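Long-range contact in folylpolyglutamate synthase (FolC) (Helicobacter pylori, PDB 6K8C), which probably adds glutamate to dihydropteroate and, successively, to reduced folates, using ATP to make dihydrofolate and folylpolyglutamates: residues A[5-17]-A[98-110]. Residues are numbered along the deposited sequence; the frame is centred on the assembly and turned at random.
Sequences PLNGLNGLKAFLE and VGESVLENAHQQL
Helix 12-17 crosses helix 100-110 at 56°, their axes 10.7 Å apart, while the loop before it brings Leu6 alongside Glu104, with 5.5 Å between their CA atoms. Polar side chains of the longer helix take hold of the turn that starts the shorter one. Asn10 O, the last carbonyl before the N-cap Gly11, accepts two bonds: His107 NE2 at 3.1 Å, with the oxygen lying in the imidazole plane, and Gln108 NE2 at 3.0 Å, arriving from the opposite face of the carbonyl. One turn back, Glu104 has CG anti to its backbone N (chi1 172°) and then bends at chi2, which brings the carboxylate to the helix start. There OE1 takes the N-H of Leu12 through its syn lone pair, 3.0 Å from Leu12 N. Glu104 OE2 receives a nearly straight bond from Gln108 NE2 (167°), so that one amide nitrogen serves both Glu104 and Asn10 O. The imidazole of His107 is steadied from several directions: Leu12 CA sits over one face, 3.7 Å from the ring centroid, Phe15 CB approaches CE1, and ND1 is bonded to the hydroxyl of Tyr124 on helix 121-132. Next to this polar cluster, Leu12 CD2 packs on Leu103 CG at 3.7 Å, and Leu6 reaches in beside them, its CD1 lying against the carboxylate end of Glu100. A glutamate of a neighbouring helix thus takes the first N-H of a helix whose N-cap residue, Gly11, has no side chain to do so; the contact joins the N-terminal segment to a helix of the Mur ligase middle domain.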
loop_
_atom_site.group_PDB
_atom_site.type_symbol
_atom_site.label_atom_id
_atom_site.label_comp_id
_atom_site.label_asym_id
_atom_site.label_seq_id
_atom_site.Cartn_x
_atom_site.Cartn_y
_atom_site.Cartn_z
ATOM N N PRO A 5 -22.081 -13.225 6.040
ATOM C CA PRO A 5 -21.836 -12.592 4.740
ATOM C C PRO A 5 -20.633 -13.207 4.032
ATOM O O PRO A 5 -20.792 -14.097 3.192
ATOM C CB PRO A 5 -21.575 -11.127 5.106
ATOM C CG PRO A 5 -21.311 -11.112 6.614
ATOM C CD PRO A 5 -21.392 -12.519 7.129
ATOM N N LEU A 6 -19.435 -12.741 4.385
ATOM C CA LEU A 6 -18.212 -13.365 3.897
ATOM C C LEU A 6 -17.941 -14.711 4.557
ATOM O O LEU A 6 -16.970 -15.380 4.182
ATOM C CB LEU A 6 -17.018 -12.430 4.122
ATOM C CG LEU A 6 -17.206 -10.990 3.622
ATOM C CD1 LEU A 6 -16.206 -10.047 4.283
ATOM C CD2 LEU A 6 -17.116 -10.899 2.103
ATOM N N ASN A 7 -18.770 -15.116 5.518
ATOM C CA ASN A 7 -18.593 -16.350 6.263
ATOM C C ASN A 7 -19.451 -17.467 5.667
ATOM O O ASN A 7 -20.063 -17.321 4.605
ATOM C CB ASN A 7 -18.943 -16.131 7.734
ATOM C CG ASN A 7 -17.717 -15.966 8.620
ATOM O OD1 ASN A 7 -17.058 -16.944 8.975
ATOM N ND2 ASN A 7 -17.406 -14.725 8.982
ATOM N N GLY A 8 -19.500 -18.598 6.367
ATOM C CA GLY A 8 -20.242 -19.750 5.904
ATOM C C GLY A 8 -19.372 -20.723 5.129
ATOM O O GLY A 8 -18.214 -20.459 4.796
ATOM N N LEU A 9 -19.966 -21.883 4.830
ATOM C CA LEU A 9 -19.232 -22.947 4.148
ATOM C C LEU A 9 -18.789 -22.517 2.753
ATOM O O LEU A 9 -17.662 -22.811 2.334
ATOM C CB LEU A 9 -20.092 -24.211 4.061
ATOM C CG LEU A 9 -20.159 -25.115 5.292
ATOM C CD1 LEU A 9 -20.789 -26.447 4.921
ATOM C CD2 LEU A 9 -18.776 -25.322 5.894
ATOM N N ASN A 10 -19.665 -21.842 2.012
ATOM C CA ASN A 10 -19.363 -21.397 0.659
ATOM C C ASN A 10 -18.900 -19.947 0.610
ATOM O O ASN A 10 -18.743 -19.394 -0.484
ATOM C CB ASN A 10 -20.584 -21.588 -0.243
ATOM C CG ASN A 10 -20.976 -23.048 -0.390
ATOM O OD1 ASN A 10 -20.119 -23.928 -0.470
ATOM N ND2 ASN A 10 -22.277 -23.311 -0.432
ATOM N N GLY A 11 -18.665 -19.330 1.762
ATOM C CA GLY A 11 -18.306 -17.929 1.806
ATOM C C GLY A 11 -16.892 -17.660 1.323
ATOM O O GLY A 11 -16.071 -18.556 1.117
ATOM N N LEU A 12 -16.605 -16.370 1.148
ATOM C CA LEU A 12 -15.294 -15.969 0.649
ATOM C C LEU A 12 -14.190 -16.303 1.649
ATOM O O LEU A 12 -13.099 -16.725 1.253
ATOM C CB LEU A 12 -15.295 -14.477 0.327
ATOM C CG LEU A 12 -13.915 -13.875 0.064
ATOM C CD1 LEU A 12 -13.288 -14.512 -1.166
ATOM C CD2 LEU A 12 -14.018 -12.364 -0.101
ATOM N N LYS A 13 -14.454 -16.119 2.945
ATOM C CA LYS A 13 -13.426 -16.370 3.951
ATOM C C LYS A 13 -12.921 -17.808 3.878
ATOM O O LYS A 13 -11.707 -18.054 3.890
ATOM C CB LYS A 13 -13.967 -16.050 5.347
ATOM C CG LYS A 13 -13.037 -16.471 6.481
ATOM C CD LYS A 13 -13.648 -16.198 7.849
ATOM C CE LYS A 13 -13.447 -14.746 8.265
ATOM N NZ LYS A 13 -12.007 -14.399 8.443
ATOM N N ALA A 14 -13.843 -18.772 3.774
ATOM C CA ALA A 14 -13.447 -20.173 3.675
ATOM C C ALA A 14 -12.699 -20.448 2.379
ATOM O O ALA A 14 -11.739 -21.227 2.366
ATOM C CB ALA A 14 -14.677 -21.079 3.790
ATOM N N PHE A 15 -13.120 -19.819 1.279
ATOM C CA PHE A 15 -12.440 -20.027 0.003
ATOM C C PHE A 15 -11.007 -19.506 0.044
ATOM O O PHE A 15 -10.096 -20.126 -0.520
ATOM C CB PHE A 15 -13.227 -19.351 -1.118
ATOM C CG PHE A 15 -12.791 -19.748 -2.496
ATOM C CD1 PHE A 15 -12.925 -21.056 -2.933
ATOM C CD2 PHE A 15 -12.266 -18.804 -3.366
ATOM C CE1 PHE A 15 -12.535 -21.420 -4.213
ATOM C CE2 PHE A 15 -11.886 -19.159 -4.646
ATOM C CZ PHE A 15 -12.013 -20.472 -5.069
ATOM N N LEU A 16 -10.783 -18.363 0.700
ATOM C CA LEU A 16 -9.419 -17.845 0.811
ATOM C C LEU A 16 -8.549 -18.738 1.687
ATOM O O LEU A 16 -7.341 -18.847 1.451
ATOM C CB LEU A 16 -9.431 -16.417 1.357
ATOM C CG LEU A 16 -10.054 -15.374 0.426
ATOM C CD1 LEU A 16 -10.064 -14.005 1.082
ATOM C CD2 LEU A 16 -9.296 -15.342 -0.893
ATOM N N GLU A 17 -9.133 -19.400 2.685
ATOM C CA GLU A 17 -8.325 -20.266 3.536
ATOM C C GLU A 17 -7.850 -21.526 2.815
ATOM O O GLU A 17 -6.901 -22.165 3.283
ATOM C CB GLU A 17 -9.096 -20.619 4.808
ATOM C CG GLU A 17 -9.010 -19.521 5.861
ATOM C CD GLU A 17 -10.148 -19.542 6.865
ATOM O OE1 GLU A 17 -10.283 -18.552 7.615
ATOM O OE2 GLU A 17 -10.897 -20.540 6.916
ATOM N N VAL A 98 -15.090 -1.435 0.158
ATOM C CA VAL A 98 -16.210 -2.186 -0.399
ATOM C C VAL A 98 -17.025 -2.829 0.717
ATOM O O VAL A 98 -16.491 -3.269 1.744
ATOM C CB VAL A 98 -15.709 -3.233 -1.410
ATOM C CG1 VAL A 98 -14.947 -4.359 -0.706
ATOM C CG2 VAL A 98 -16.873 -3.787 -2.226
ATOM N N GLY A 99 -18.342 -2.857 0.530
ATOM C CA GLY A 99 -19.202 -3.507 1.495
ATOM C C GLY A 99 -19.066 -5.017 1.440
ATOM O O GLY A 99 -18.798 -5.607 0.390
ATOM N N GLU A 100 -19.256 -5.649 2.601
ATOM C CA GLU A 100 -19.070 -7.096 2.706
ATOM C C GLU A 100 -19.974 -7.856 1.742
ATOM O O GLU A 100 -19.546 -8.837 1.119
ATOM C CB GLU A 100 -19.333 -7.554 4.139
ATOM C CG GLU A 100 -18.318 -7.079 5.150
ATOM C CD GLU A 100 -18.307 -7.943 6.392
ATOM O OE1 GLU A 100 -17.308 -7.903 7.141
ATOM O OE2 GLU A 100 -19.299 -8.667 6.615
ATOM N N SER A 101 -21.231 -7.429 1.605
ATOM C CA SER A 101 -22.158 -8.174 0.760
ATOM C C SER A 101 -21.833 -8.002 -0.716
ATOM O O SER A 101 -22.027 -8.937 -1.501
ATOM C CB SER A 101 -23.597 -7.747 1.052
ATOM O OG SER A 101 -23.667 -6.355 1.303
ATOM N N VAL A 102 -21.334 -6.826 -1.109
ATOM C CA VAL A 102 -20.904 -6.621 -2.490
ATOM C C VAL A 102 -19.717 -7.519 -2.817
ATOM O O VAL A 102 -19.641 -8.109 -3.902
ATOM C CB VAL A 102 -20.568 -5.136 -2.722
ATOM C CG1 VAL A 102 -19.988 -4.930 -4.110
ATOM C CG2 VAL A 102 -21.807 -4.270 -2.519
ATOM N N LEU A 103 -18.771 -7.633 -1.883
ATOM C CA LEU A 103 -17.612 -8.494 -2.095
ATOM C C LEU A 103 -18.010 -9.968 -2.124
ATOM O O LEU A 103 -17.526 -10.733 -2.967
ATOM C CB LEU A 103 -16.578 -8.233 -1.000
ATOM C CG LEU A 103 -15.270 -9.024 -1.041
ATOM C CD1 LEU A 103 -14.562 -8.856 -2.382
ATOM C CD2 LEU A 103 -14.372 -8.589 0.105
ATOM N N GLU A 104 -18.887 -10.386 -1.209
ATOM C CA GLU A 104 -19.330 -11.779 -1.199
ATOM C C GLU A 104 -20.074 -12.130 -2.482
ATOM O O GLU A 104 -19.952 -13.250 -2.994
ATOM C CB GLU A 104 -20.199 -12.037 0.033
ATOM C CG GLU A 104 -20.877 -13.404 0.047
ATOM C CD GLU A 104 -19.900 -14.560 0.211
ATOM O OE1 GLU A 104 -18.764 -14.337 0.681
ATOM O OE2 GLU A 104 -20.278 -15.704 -0.122
ATOM N N ASN A 105 -20.823 -11.173 -3.036
ATOM C CA ASN A 105 -21.546 -11.422 -4.280
ATOM C C ASN A 105 -20.592 -11.622 -5.452
ATOM O O ASN A 105 -20.824 -12.485 -6.306
ATOM C CB ASN A 105 -22.513 -10.271 -4.556
ATOM C CG ASN A 105 -23.120 -10.344 -5.938
ATOM O OD1 ASN A 105 -22.705 -9.627 -6.849
ATOM N ND2 ASN A 105 -24.103 -11.220 -6.106
ATOM N N ALA A 106 -19.517 -10.835 -5.520
ATOM C CA ALA A 106 -18.528 -11.051 -6.571
ATOM C C ALA A 106 -17.877 -12.421 -6.430
ATOM O O ALA A 106 -17.653 -13.120 -7.425
ATOM C CB ALA A 106 -17.466 -9.948 -6.532
ATOM N N HIS A 107 -17.557 -12.811 -5.196
ATOM C CA HIS A 107 -17.001 -14.136 -4.956
ATOM C C HIS A 107 -17.975 -15.227 -5.394
ATOM O O HIS A 107 -17.574 -16.215 -6.021
ATOM C CB HIS A 107 -16.654 -14.290 -3.477
ATOM C CG HIS A 107 -16.532 -15.717 -3.039
ATOM N ND1 HIS A 107 -15.483 -16.523 -3.423
ATOM C CD2 HIS A 107 -17.344 -16.489 -2.279
ATOM C CE1 HIS A 107 -15.645 -17.728 -2.905
ATOM N NE2 HIS A 107 -16.767 -17.735 -2.210
ATOM N N GLN A 108 -19.261 -15.059 -5.082
ATOM C CA GLN A 108 -20.244 -16.082 -5.434
ATOM C C GLN A 108 -20.309 -16.299 -6.941
ATOM O O GLN A 108 -20.500 -17.429 -7.402
ATOM C CB GLN A 108 -21.618 -15.704 -4.883
ATOM C CG GLN A 108 -21.829 -16.085 -3.423
ATOM C CD GLN A 108 -21.387 -17.510 -3.114
ATOM O OE1 GLN A 108 -21.687 -18.443 -3.860
ATOM N NE2 GLN A 108 -20.674 -17.682 -2.007
ATOM N N GLN A 109 -20.133 -15.233 -7.728
ATOM C CA GLN A 109 -20.123 -15.385 -9.179
ATOM C C GLN A 109 -18.852 -16.075 -9.662
ATOM O O GLN A 109 -18.889 -16.851 -10.625
ATOM C CB GLN A 109 -20.270 -14.021 -9.857
ATOM C CG GLN A 109 -21.523 -13.251 -9.473
ATOM C CD GLN A 109 -21.624 -11.923 -10.199
ATOM O OE1 GLN A 109 -21.712 -10.865 -9.574
ATOM N NE2 GLN A 109 -21.605 -11.970 -11.527
ATOM N N LEU A 110 -17.713 -15.801 -9.016
ATOM C CA LEU A 110 -16.440 -16.331 -9.494
ATOM C C LEU A 110 -16.237 -17.798 -9.130
ATOM O O LEU A 110 -15.675 -18.563 -9.924
ATOM C CB LEU A 110 -15.278 -15.516 -8.923
ATOM C CG LEU A 110 -15.009 -14.125 -9.484
ATOM C CD1 LEU A 110 -13.831 -13.506 -8.748
ATOM C CD2 LEU A 110 -14.732 -14.215 -10.971
#